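Local coordinates for protein alkylhalidase CmlS (Streptomyces venezuelae, PDB 3I3L) that acts as a flavin-dependent halogenase in chloramphenicol biosynthesis, working with an FAD that is covalently joined to the protein, at residues V248-V252 against F268-L273; V251-S255 against E389-R394; D101-W105 against R443-S447; Y199-Y203 against H371-A375. One frame throughout, in Å; residues are numbered along the deposited sequence.

Contact 1 (V248-V252 against F268-L273); sequences VGLVV and FYSSTL
Helix-on-sheet packing joins strand 245-253 of the large mixed sheet to helix 265-273, with Leu-250 set among Tyr-269, Thr-272 and Leu-273. The short axes pass 9.6 Å apart at 83°, so the helix runs across the strand and not along it. The two methyls of Leu-250 divide the work. CD1 lies against the helix, 3.7 Å from Thr-272 CB and 3.8 Å from CD1 of the Tyr-269 ring, while CD2 reaches Leu-273 CD1 at 3.7 Å. Val-248, two residues back on the same face of the strand, adds CG1 against Leu-273 CD2 at 4.0 Å. On the other flank Val-252 CG2 makes a looser approach to the ring of Phe-268.

The one polar link is Tyr-269 OH to Val-248 O at 2.9 Å, the hydroxyl donating. It meets the carbonyl from 42° above its plane, so no lone pair is addressed squarely. The tyrosine CG stands anti to the backbone N (chi1 179°), and this carries the ring out from the helix side until its hydroxyl end gains the strand. The Thr-272 hydroxyl turns back instead, donating from OG1 to Phe-268 O at 2.6 Å and lying over the centre of one face of the Phe-268 ring; its carbon atoms are what face Leu-250.

Around this buried layer, strand 203-213 supplies Phe-212 beside Val-248 and Tyr-269, and strand 234-240 places Val-236 against Leu-250 and Leu-273. Phe-231 of strand 226-231 touches Val-252 and Thr-272, and helix 257-263 covers Phe-268 through Val-260.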
loop_
_atom_site.group_PDB
_atom_site.type_symbol
_atom_site.label_atom_id
_atom_site.label_comp_id
_atom_site.label_asym_id
_atom_site.label_seq_id
_atom_site.Cartn_x
_atom_site.Cartn_y
_atom_site.Cartn_z
ATOM N N VAL A 248 9.756 12.878 -13.596
ATOM C CA VAL A 248 11.125 12.564 -13.068
ATOM C C VAL A 248 11.357 13.278 -11.737
ATOM O O VAL A 248 11.408 14.505 -11.683
ATOM C CB VAL A 248 12.210 12.956 -14.082
ATOM C CG1 VAL A 248 13.621 12.572 -13.508
ATOM C CG2 VAL A 248 11.996 12.206 -15.416
ATOM N N GLY A 249 11.469 12.513 -10.651
ATOM C CA GLY A 249 11.489 13.112 -9.302
ATOM C C GLY A 249 12.699 12.681 -8.492
ATOM O O GLY A 249 13.209 11.553 -8.661
ATOM N N LEU A 250 13.173 13.575 -7.623
ATOM C CA LEU A 250 14.212 13.233 -6.659
ATOM C C LEU A 250 13.563 13.065 -5.293
ATOM O O LEU A 250 12.793 13.910 -4.850
ATOM C CB LEU A 250 15.286 14.368 -6.545
ATOM C CG LEU A 250 15.762 14.914 -7.907
ATOM C CD1 LEU A 250 16.627 16.167 -7.718
ATOM C CD2 LEU A 250 16.558 13.874 -8.710
ATOM N N VAL A 251 13.922 12.006 -4.604
ATOM C CA VAL A 251 13.546 11.882 -3.192
ATOM C C VAL A 251 14.836 11.943 -2.359
ATOM O O VAL A 251 15.713 11.082 -2.477
ATOM C CB VAL A 251 12.734 10.577 -2.924
ATOM C CG1 VAL A 251 12.329 10.452 -1.445
ATOM C CG2 VAL A 251 11.451 10.584 -3.814
ATOM N N VAL A 252 14.934 12.984 -1.527
ATOM C CA VAL A 252 16.150 13.287 -0.781
ATOM C C VAL A 252 15.743 13.518 0.668
ATOM O O VAL A 252 14.546 13.399 1.014
ATOM C CB VAL A 252 16.867 14.522 -1.342
ATOM C CG1 VAL A 252 17.321 14.273 -2.780
ATOM C CG2 VAL A 252 15.952 15.797 -1.320
ATOM N N PHE A 268 18.955 23.328 -7.696
ATOM C CA PHE A 268 19.054 22.081 -6.931
ATOM C C PHE A 268 18.649 20.837 -7.755
ATOM O O PHE A 268 19.283 19.789 -7.684
ATOM C CB PHE A 268 18.265 22.149 -5.615
ATOM C CG PHE A 268 18.430 20.903 -4.761
ATOM C CD1 PHE A 268 19.516 20.775 -3.903
ATOM C CD2 PHE A 268 17.531 19.834 -4.870
ATOM C CE1 PHE A 268 19.686 19.630 -3.124
ATOM C CE2 PHE A 268 17.684 18.708 -4.144
ATOM C CZ PHE A 268 18.751 18.574 -3.239
ATOM N N TYR A 269 17.624 20.991 -8.569
ATOM C CA TYR A 269 17.067 19.892 -9.310
ATOM C C TYR A 269 18.026 19.358 -10.357
ATOM O O TYR A 269 18.318 18.139 -10.412
ATOM C CB TYR A 269 15.703 20.300 -9.917
ATOM C CG TYR A 269 15.049 19.237 -10.729
ATOM C CD1 TYR A 269 14.487 18.091 -10.127
ATOM C CD2 TYR A 269 15.001 19.341 -12.107
ATOM C CE1 TYR A 269 13.867 17.066 -10.925
ATOM C CE2 TYR A 269 14.384 18.362 -12.905
ATOM C CZ TYR A 269 13.819 17.225 -12.297
ATOM O OH TYR A 269 13.229 16.259 -13.100
ATOM N N SER A 270 18.530 20.251 -11.199
ATOM C CA SER A 270 19.479 19.869 -12.264
ATOM C C SER A 270 20.814 19.351 -11.719
ATOM O O SER A 270 21.313 18.333 -12.212
ATOM C CB SER A 270 19.756 21.051 -13.196
ATOM O OG SER A 270 18.512 21.602 -13.603
ATOM N N SER A 271 21.405 20.029 -10.728
ATOM C CA SER A 271 22.727 19.552 -10.235
ATOM C C SER A 271 22.601 18.239 -9.448
ATOM O O SER A 271 23.478 17.382 -9.480
ATOM C CB SER A 271 23.465 20.605 -9.388
ATOM O OG SER A 271 22.693 21.061 -8.296
ATOM N N THR A 272 21.487 18.060 -8.767
ATOM C CA THR A 272 21.261 16.802 -8.098
ATOM C C THR A 272 20.984 15.690 -9.111
ATOM O O THR A 272 21.600 14.617 -9.040
ATOM C CB THR A 272 20.154 16.909 -7.044
ATOM O OG1 THR A 272 20.450 17.998 -6.165
ATOM C CG2 THR A 272 20.096 15.645 -6.186
ATOM N N LEU A 273 20.086 15.949 -10.061
ATOM C CA LEU A 273 19.705 14.887 -10.991
ATOM C C LEU A 273 20.931 14.414 -11.792
ATOM O O LEU A 273 21.010 13.266 -12.195
ATOM C CB LEU A 273 18.610 15.358 -11.942
ATOM C CG LEU A 273 17.968 14.365 -12.902
ATOM C CD1 LEU A 273 17.482 13.112 -12.179
ATOM C CD2 LEU A 273 16.795 15.075 -13.626
#

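Contact 2 (V251-S255 against E389-R394); sequences VVDRS and EFWRKR
The guanidinium of Arg-394 has Asp-253 OD1 at its edge, in plane, and Phe-390 CE1 against one face; the Phe-390 ring in turn takes Arg-394 CD on a face, toward the rim, and Asp-253 N at its edge, 3.5 Å from CD1. These groups belong to a salt-bridge network between the end of strand 245-253 and helix 389-394. Arg-394 grips Asp-253 end-on: NH1 and NH2 each reach OD1 at 3.0 Å, with guanidinium and carboxylate planes 86° apart. NH2 also bonds Asn-205 OD1 in strand 203-213, and NH1 returns to Phe-390 O in its own helix, so the guanidinium is fixed from several sides.

Asp-253 CG sits anti to the backbone N (chi1 -176°), which holds the carboxylate out toward the helix. Its OD2 takes three donors: Ser-255 N at 3.0 Å, making an Asx turn, Ser-255 OG at 3.0 Å, and Arg-254 NH1 at 3.2 Å on the syn lone pair. Five hydrogen bonds thus hold one carboxylate, which would be expected to keep it ionised although Glu-389 lies close. Arg-254 NH1 probably offsets that proximity, since it also bonds Glu-389 OE1 at 3.2 Å, from 60° above the carboxylate plane. The same OE1 receives Lys-393 NZ in a salt bridge of 3.5 Å.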
loop_
_atom_site.group_PDB
_atom_site.type_symbol
_atom_site.label_atom_id
_atom_site.label_comp_id
_atom_site.label_asym_id
_atom_site.label_seq_id
_atom_site.Cartn_x
_atom_site.Cartn_y
_atom_site.Cartn_z
ATOM N N VAL A 251 13.922 12.006 -4.604
ATOM C CA VAL A 251 13.546 11.882 -3.192
ATOM C C VAL A 251 14.836 11.943 -2.359
ATOM O O VAL A 251 15.713 11.082 -2.477
ATOM C CB VAL A 251 12.734 10.577 -2.924
ATOM C CG1 VAL A 251 12.329 10.452 -1.445
ATOM C CG2 VAL A 251 11.451 10.584 -3.814
ATOM N N VAL A 252 14.934 12.984 -1.527
ATOM C CA VAL A 252 16.150 13.287 -0.781
ATOM C C VAL A 252 15.743 13.518 0.668
ATOM O O VAL A 252 14.546 13.399 1.014
ATOM C CB VAL A 252 16.867 14.522 -1.342
ATOM C CG1 VAL A 252 17.321 14.273 -2.780
ATOM C CG2 VAL A 252 15.952 15.797 -1.320
ATOM N N ASP A 253 16.716 13.791 1.537
ATOM C CA ASP A 253 16.423 13.900 2.976
ATOM C C ASP A 253 15.965 15.320 3.256
ATOM O O ASP A 253 16.284 16.225 2.497
ATOM C CB ASP A 253 17.641 13.536 3.805
ATOM C CG ASP A 253 17.355 13.536 5.297
ATOM O OD1 ASP A 253 16.653 12.626 5.779
ATOM O OD2 ASP A 253 17.806 14.491 5.982
ATOM N N ARG A 254 15.226 15.536 4.335
ATOM C CA ARG A 254 14.695 16.865 4.566
ATOM C C ARG A 254 15.811 17.845 4.860
ATOM O O ARG A 254 15.596 19.057 4.779
ATOM C CB ARG A 254 13.641 16.882 5.708
ATOM C CG ARG A 254 14.157 17.088 7.108
ATOM C CD ARG A 254 15.016 15.947 7.590
ATOM N NE ARG A 254 15.218 16.009 9.029
ATOM C CZ ARG A 254 16.429 16.006 9.613
ATOM N NH1 ARG A 254 17.553 15.921 8.872
ATOM N NH2 ARG A 254 16.535 16.020 10.943
ATOM N N SER A 255 16.996 17.326 5.226
ATOM C CA SER A 255 18.201 18.170 5.451
ATOM C C SER A 255 18.630 18.938 4.222
ATOM O O SER A 255 19.482 19.848 4.334
ATOM C CB SER A 255 19.412 17.346 5.945
ATOM O OG SER A 255 19.865 16.390 4.973
ATOM N N GLU A 389 23.628 11.421 5.005
ATOM C CA GLU A 389 22.495 11.528 5.949
ATOM C C GLU A 389 21.211 10.806 5.444
ATOM O O GLU A 389 20.508 10.166 6.220
ATOM C CB GLU A 389 22.168 12.989 6.281
ATOM C CG GLU A 389 21.236 13.090 7.511
ATOM C CD GLU A 389 21.131 14.500 8.088
ATOM O OE1 GLU A 389 20.446 14.666 9.133
ATOM O OE2 GLU A 389 21.764 15.445 7.534
ATOM N N PHE A 390 20.979 10.827 4.136
ATOM C CA PHE A 390 19.864 10.081 3.588
ATOM C C PHE A 390 19.901 8.600 3.990
ATOM O O PHE A 390 18.972 8.104 4.583
ATOM C CB PHE A 390 19.759 10.182 2.048
ATOM C CG PHE A 390 18.495 9.564 1.521
ATOM C CD1 PHE A 390 17.305 10.303 1.447
ATOM C CD2 PHE A 390 18.469 8.220 1.160
ATOM C CE1 PHE A 390 16.106 9.703 1.015
ATOM C CE2 PHE A 390 17.245 7.625 0.704
ATOM C CZ PHE A 390 16.091 8.395 0.630
ATOM N N TRP A 391 20.985 7.914 3.626
ATOM C CA TRP A 391 21.093 6.484 3.853
ATOM C C TRP A 391 21.199 6.126 5.332
ATOM O O TRP A 391 20.644 5.136 5.779
ATOM C CB TRP A 391 22.215 5.871 2.991
ATOM C CG TRP A 391 21.867 6.035 1.544
ATOM C CD1 TRP A 391 22.381 6.947 0.673
ATOM C CD2 TRP A 391 20.860 5.334 0.839
ATOM N NE1 TRP A 391 21.753 6.843 -0.568
ATOM C CE2 TRP A 391 20.810 5.869 -0.488
ATOM C CE3 TRP A 391 19.959 4.360 1.192
ATOM C CZ2 TRP A 391 19.900 5.430 -1.446
ATOM C CZ3 TRP A 391 19.048 3.913 0.227
ATOM C CH2 TRP A 391 19.031 4.445 -1.068
ATOM N N ARG A 392 21.885 6.968 6.075
ATOM C CA ARG A 392 22.145 6.775 7.490
ATOM C C ARG A 392 20.857 6.893 8.311
ATOM O O ARG A 392 20.685 6.212 9.318
ATOM C CB ARG A 392 23.142 7.865 7.951
ATOM C CG ARG A 392 23.389 7.945 9.446
ATOM C CD ARG A 392 24.750 8.740 9.770
ATOM N NE ARG A 392 24.695 10.140 9.429
ATOM C CZ ARG A 392 25.275 10.720 8.356
ATOM N NH1 ARG A 392 25.179 12.019 8.161
ATOM N NH2 ARG A 392 25.969 10.019 7.466
ATOM N N LYS A 393 19.994 7.825 7.941
ATOM C CA LYS A 393 18.748 7.946 8.670
ATOM C C LYS A 393 17.868 6.729 8.404
ATOM O O LYS A 393 17.110 6.358 9.258
ATOM C CB LYS A 393 18.004 9.281 8.348
ATOM C CG LYS A 393 18.805 10.562 8.761
ATOM C CD LYS A 393 19.037 10.596 10.298
ATOM C CE LYS A 393 19.602 11.934 10.804
ATOM N NZ LYS A 393 18.488 12.783 11.371
ATOM N N ARG A 394 17.974 6.127 7.230
ATOM C CA ARG A 394 16.966 5.149 6.817
ATOM C C ARG A 394 17.365 3.687 6.953
ATOM O O ARG A 394 16.485 2.789 7.037
ATOM C CB ARG A 394 16.475 5.447 5.403
ATOM C CG ARG A 394 15.599 6.661 5.363
ATOM C CD ARG A 394 15.648 7.299 3.957
ATOM N NE ARG A 394 14.927 8.559 3.939
ATOM C CZ ARG A 394 15.415 9.718 4.420
ATOM N NH1 ARG A 394 16.637 9.769 4.944
ATOM N NH2 ARG A 394 14.710 10.834 4.348
#

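Contact 3 (D101-W105 against R443-S447); sequences DQAPW and RPELS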
loop_
_atom_site.group_PDB
_atom_site.type_symbol
_atom_site.label_atom_id
_atom_site.label_comp_id
_atom_site.label_asym_id
_atom_site.label_seq_id
_atom_site.Cartn_x
_atom_site.Cartn_y
_atom_site.Cartn_z
ATOM N N ASP A 101 26.410 -0.697 -8.906
ATOM C CA ASP A 101 26.872 -1.951 -9.534
ATOM C C ASP A 101 26.064 -3.168 -9.146
ATOM O O ASP A 101 26.613 -4.225 -8.782
ATOM C CB ASP A 101 28.338 -2.163 -9.198
ATOM C CG ASP A 101 29.210 -1.143 -9.882
ATOM O OD1 ASP A 101 29.364 -1.293 -11.143
ATOM O OD2 ASP A 101 29.678 -0.183 -9.185
ATOM N N GLN A 102 24.743 -3.023 -9.173
ATOM C CA GLN A 102 23.889 -4.178 -8.952
ATOM C C GLN A 102 23.175 -4.425 -10.243
ATOM O O GLN A 102 22.857 -3.499 -10.982
ATOM C CB GLN A 102 22.859 -3.931 -7.827
ATOM C CG GLN A 102 23.480 -3.519 -6.492
ATOM C CD GLN A 102 24.217 -4.658 -5.796
ATOM O OE1 GLN A 102 23.622 -5.688 -5.471
ATOM N NE2 GLN A 102 25.516 -4.469 -5.564
ATOM N N ALA A 103 22.925 -5.689 -10.522
ATOM C CA ALA A 103 22.000 -6.048 -11.594
ATOM C C ALA A 103 20.643 -5.359 -11.272
ATOM O O ALA A 103 20.257 -5.274 -10.102
ATOM C CB ALA A 103 21.836 -7.574 -11.575
ATOM N N PRO A 104 19.926 -4.916 -12.283
ATOM C CA PRO A 104 18.536 -4.425 -12.113
ATOM C C PRO A 104 17.597 -5.489 -11.565
ATOM O O PRO A 104 17.860 -6.660 -11.750
ATOM C CB PRO A 104 18.098 -4.059 -13.555
ATOM C CG PRO A 104 19.385 -3.870 -14.311
ATOM C CD PRO A 104 20.389 -4.834 -13.688
ATOM N N TRP A 105 16.539 -5.091 -10.865
ATOM C CA TRP A 105 15.446 -6.030 -10.611
ATOM C C TRP A 105 14.049 -5.480 -10.908
ATOM O O TRP A 105 13.831 -4.261 -10.849
ATOM C CB TRP A 105 15.532 -6.664 -9.208
ATOM C CG TRP A 105 15.140 -5.756 -8.099
ATOM C CD1 TRP A 105 15.954 -4.883 -7.379
ATOM C CD2 TRP A 105 13.829 -5.659 -7.539
ATOM N NE1 TRP A 105 15.190 -4.255 -6.399
ATOM C CE2 TRP A 105 13.891 -4.711 -6.482
ATOM C CE3 TRP A 105 12.588 -6.298 -7.830
ATOM C CZ2 TRP A 105 12.757 -4.359 -5.737
ATOM C CZ3 TRP A 105 11.461 -5.990 -7.029
ATOM C CH2 TRP A 105 11.557 -5.015 -6.010
ATOM N N ARG A 443 21.469 -10.290 -16.411
ATOM C CA ARG A 443 22.636 -9.654 -16.959
ATOM C C ARG A 443 22.926 -8.486 -16.030
ATOM O O ARG A 443 22.027 -8.069 -15.292
ATOM C CB ARG A 443 22.336 -9.161 -18.396
ATOM C CG ARG A 443 21.373 -7.978 -18.479
ATOM C CD ARG A 443 20.685 -7.894 -19.829
ATOM N NE ARG A 443 20.112 -9.183 -20.201
ATOM C CZ ARG A 443 18.899 -9.617 -19.849
ATOM N NH1 ARG A 443 18.078 -8.865 -19.097
ATOM N NH2 ARG A 443 18.493 -10.823 -20.257
ATOM N N PRO A 444 24.142 -7.907 -16.107
ATOM C CA PRO A 444 24.590 -6.889 -15.134
ATOM C C PRO A 444 23.918 -5.536 -15.294
ATOM O O PRO A 444 23.902 -4.741 -14.353
ATOM C CB PRO A 444 26.107 -6.747 -15.423
ATOM C CG PRO A 444 26.429 -7.840 -16.506
ATOM C CD PRO A 444 25.128 -8.122 -17.184
ATOM N N GLU A 445 23.400 -5.264 -16.484
ATOM C CA GLU A 445 22.898 -3.930 -16.844
ATOM C C GLU A 445 21.492 -3.995 -17.449
ATOM O O GLU A 445 20.985 -5.066 -17.835
ATOM C CB GLU A 445 23.857 -3.245 -17.831
ATOM C CG GLU A 445 24.706 -4.229 -18.726
ATOM C CD GLU A 445 23.937 -4.787 -19.938
ATOM O OE1 GLU A 445 23.932 -6.037 -20.137
ATOM O OE2 GLU A 445 23.320 -3.964 -20.672
ATOM N N LEU A 446 20.870 -2.831 -17.532
ATOM C CA LEU A 446 19.492 -2.724 -17.940
ATOM C C LEU A 446 19.429 -2.675 -19.473
ATOM O O LEU A 446 20.123 -1.868 -20.102
ATOM C CB LEU A 446 18.902 -1.447 -17.328
ATOM C CG LEU A 446 17.403 -1.192 -17.470
ATOM C CD1 LEU A 446 16.631 -2.125 -16.609
ATOM C CD2 LEU A 446 17.107 0.262 -17.139
ATOM N N SER A 447 18.590 -3.532 -20.065
ATOM C CA SER A 447 18.523 -3.689 -21.499
ATOM C C SER A 447 17.157 -4.205 -21.943
ATOM O O SER A 447 16.400 -4.866 -21.164
ATOM C CB SER A 447 19.610 -4.653 -21.962
ATOM O OG SER A 447 19.161 -5.353 -23.096
#
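Pro-444 O is the polar atom on which the other loop closes: Ala-103 CA points a C-H at it, 3.6 Å away with an angle of 162° at the hydrogen, and Pro-104 CD lies beside it, also at 3.6 Å. No conventional hydrogen bond crosses between 101-105 and 443-447, so this CH...O contact and apolar packing carry the joint. Pro-104 does most of the touching. Its CG bears on the 443-447 loop, 3.7 Å from Leu-446 N and 3.9 Å from Leu-446 CB. The leucine answers with CD1, 3.9 Å from Pro-104 CB; a first torsion of -173°, CG opposite the backbone N, brings that branch alongside the ring. Ala-103 CB rests on Arg-443 O at 3.8 Å. With CG and CD lost to an alanine here, Leu-446 CB and Pro-444 O would probably be left without their ring neighbour and a gap would open between the loops.

The contact lies at the surface, where the loop between strands 89-97 and 105-108 meets the loop between helices 430-439 and 456-471. Leu-97 of strand 89-97 touches Pro-104, Thr-95 of the same strand touches Leu-446, and His-441, just beyond helix 430-439, touches both.

Contact 4 (Y199-Y203 against H371-A375); sequences YDEFY and HQFLA
His-371 and Asp-200 meet head on: NE2 donates to OD1 over 2.9 Å, with an N-H...O angle of 154°. The oxygen lies near the imidazole plane, at the ring edge, whereas the donor arrives from 41° above the carboxylate plane, so the bond is well directed for the histidine and oblique for the aspartate. Beside it the Tyr-203 ring reaches the helix. The Tyr-203 and His-371 rings approach obliquely, their centroids 5.2 Å apart, neither stacked nor edge-to-face. Further along the tyrosine, CE2 touches Leu-374 CD2 at 3.9 Å, the two side chains sliding past each other in opposite directions. Tyr-203 OH comes to 3.5 Å from Ala-375 CA and probably also hydrogen-bonds Arg-394 O.

What positions these groups is the corner at which strand 197-200 gives way to strand 203-213. Asp-200 OD2 accepts from Phe-202 N at 2.9 Å, an Asx turn, and from Tyr-203 N at 2.7 Å. The histidine reaches across because its CG is set anti to the backbone N (chi1 -175°). Phe-324 packs on Leu-374 and meets Phe-373 edge-to-face, and on the sheet side Ser-299 of strand 287-302 touches both Asp-200 and Tyr-203.

A leucine in place of Asp-200 would probably leave His-371 NE2 without its acceptor and take the shared acceptor from the amides of Phe-202 and Tyr-203. The carboxylate thus ties the corner to the helix with one oxygen for each, and its negative charge would be expected to favour a protonated imidazole.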
loop_
_atom_site.group_PDB
_atom_site.type_symbol
_atom_site.label_atom_id
_atom_site.label_comp_id
_atom_site.label_asym_id
_atom_site.label_seq_id
_atom_site.Cartn_x
_atom_site.Cartn_y
_atom_site.Cartn_z
ATOM N N TYR A 199 4.610 11.728 13.302
ATOM C CA TYR A 199 5.635 11.757 12.291
ATOM C C TYR A 199 6.675 10.686 12.554
ATOM O O TYR A 199 6.948 10.348 13.691
ATOM C CB TYR A 199 6.237 13.146 12.162
ATOM C CG TYR A 199 5.325 14.079 11.389
ATOM C CD1 TYR A 199 5.279 14.045 9.996
ATOM C CD2 TYR A 199 4.421 14.866 12.059
ATOM C CE1 TYR A 199 4.378 14.908 9.286
ATOM C CE2 TYR A 199 3.540 15.692 11.425
ATOM C CZ TYR A 199 3.521 15.745 10.061
ATOM O OH TYR A 199 2.628 16.579 9.465
ATOM N N ASP A 200 7.195 10.107 11.505
ATOM C CA ASP A 200 8.261 9.133 11.697
ATOM C C ASP A 200 9.503 9.882 12.178
ATOM O O ASP A 200 9.800 10.976 11.725
ATOM C CB ASP A 200 8.611 8.431 10.409
ATOM C CG ASP A 200 9.469 7.198 10.657
ATOM O OD1 ASP A 200 8.910 6.203 11.125
ATOM O OD2 ASP A 200 10.699 7.250 10.429
ATOM N N GLU A 201 10.195 9.294 13.132
ATOM C CA GLU A 201 11.428 9.844 13.624
ATOM C C GLU A 201 12.465 10.059 12.527
ATOM O O GLU A 201 13.140 11.094 12.537
ATOM C CB GLU A 201 11.980 8.938 14.719
ATOM C CG GLU A 201 12.985 9.615 15.522
ATOM C CD GLU A 201 13.397 8.796 16.735
ATOM O OE1 GLU A 201 12.694 7.789 17.064
ATOM O OE2 GLU A 201 14.397 9.204 17.370
ATOM N N PHE A 202 12.543 9.152 11.540
ATOM C CA PHE A 202 13.645 9.182 10.572
ATOM C C PHE A 202 13.300 9.281 9.101
ATOM O O PHE A 202 14.146 9.695 8.292
ATOM C CB PHE A 202 14.575 7.946 10.791
ATOM C CG PHE A 202 15.136 7.871 12.218
ATOM C CD1 PHE A 202 15.861 8.940 12.744
ATOM C CD2 PHE A 202 14.900 6.773 13.011
ATOM C CE1 PHE A 202 16.318 8.915 14.088
ATOM C CE2 PHE A 202 15.373 6.719 14.337
ATOM C CZ PHE A 202 16.086 7.804 14.867
ATOM N N TYR A 203 12.102 8.839 8.715
ATOM C CA TYR A 203 11.747 8.812 7.301
ATOM C C TYR A 203 11.141 10.162 6.869
ATOM O O TYR A 203 9.892 10.318 6.724
ATOM C CB TYR A 203 10.833 7.620 7.020
ATOM C CG TYR A 203 11.582 6.296 6.988
ATOM C CD1 TYR A 203 12.218 5.840 8.092
ATOM C CD2 TYR A 203 11.688 5.553 5.832
ATOM C CE1 TYR A 203 12.908 4.651 8.101
ATOM C CE2 TYR A 203 12.380 4.356 5.820
ATOM C CZ TYR A 203 12.969 3.911 7.001
ATOM O OH TYR A 203 13.661 2.751 7.077
ATOM N N HIS A 371 6.322 -0.297 6.382
ATOM C CA HIS A 371 7.463 0.419 6.997
ATOM C C HIS A 371 8.603 -0.561 7.264
ATOM O O HIS A 371 9.724 -0.262 6.941
ATOM C CB HIS A 371 6.957 1.017 8.318
ATOM C CG HIS A 371 7.927 1.899 9.051
ATOM N ND1 HIS A 371 8.989 1.408 9.791
ATOM C CD2 HIS A 371 7.930 3.241 9.244
ATOM C CE1 HIS A 371 9.626 2.412 10.375
ATOM N NE2 HIS A 371 9.001 3.536 10.063
ATOM N N GLN A 372 8.313 -1.696 7.895
ATOM C CA GLN A 372 9.314 -2.748 8.166
ATOM C C GLN A 372 9.993 -3.221 6.884
ATOM O O GLN A 372 11.183 -3.481 6.839
ATOM C CB GLN A 372 8.659 -3.962 8.854
ATOM C CG GLN A 372 8.893 -5.304 8.052
ATOM C CD GLN A 372 7.720 -6.372 8.127
ATOM O OE1 GLN A 372 7.057 -6.662 7.107
ATOM N NE2 GLN A 372 7.477 -6.931 9.323
ATOM N N PHE A 373 9.218 -3.311 5.831
ATOM C CA PHE A 373 9.671 -3.823 4.576
ATOM C C PHE A 373 10.598 -2.816 3.959
ATOM O O PHE A 373 11.713 -3.138 3.548
ATOM C CB PHE A 373 8.441 -3.993 3.720
ATOM C CG PHE A 373 8.673 -4.641 2.409
ATOM C CD1 PHE A 373 8.732 -3.877 1.269
ATOM C CD2 PHE A 373 8.738 -6.051 2.306
ATOM C CE1 PHE A 373 8.920 -4.522 0.001
ATOM C CE2 PHE A 373 8.885 -6.694 1.074
ATOM C CZ PHE A 373 8.987 -5.949 -0.077
ATOM N N LEU A 374 10.128 -1.576 3.906
ATOM C CA LEU A 374 10.910 -0.453 3.488
ATOM C C LEU A 374 12.303 -0.389 4.144
ATOM O O LEU A 374 13.291 -0.086 3.487
ATOM C CB LEU A 374 10.156 0.794 3.880
ATOM C CG LEU A 374 10.520 2.037 3.109
ATOM C CD1 LEU A 374 10.361 1.752 1.659
ATOM C CD2 LEU A 374 9.486 3.104 3.566
ATOM N N ALA A 375 12.366 -0.668 5.438
ATOM C CA ALA A 375 13.604 -0.596 6.168
ATOM C C ALA A 375 14.611 -1.582 5.566
ATOM O O ALA A 375 15.794 -1.268 5.438
ATOM C CB ALA A 375 13.341 -0.926 7.687
#

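How the contacts relate
Contacts 1 and 2 draw on the same strand, 245-253, sharing Val-251 and Val-252, and their centres are 13 Å apart. Contacts 2 and 4 touch directly: Tyr-203 OH lies 2.8 Å from Arg-394 O, a probable hydrogen bond, and Lys-393 O packs on Phe-202 CB; helices 352-382 and 389-394 follow each other in the chain and both reach the same sheet. The flavin lies close to this group. The side chain of Val-251 is about 6 Å from FAD and that of Leu-250 about 9 Å; the side chains of Val-251 and Tyr-203 are about 7 and 9 Å from that of Asp-297, the covalent attachment point. Contact 3 stands apart, its centre 22 to 27 Å from the others and away from the annotated sites.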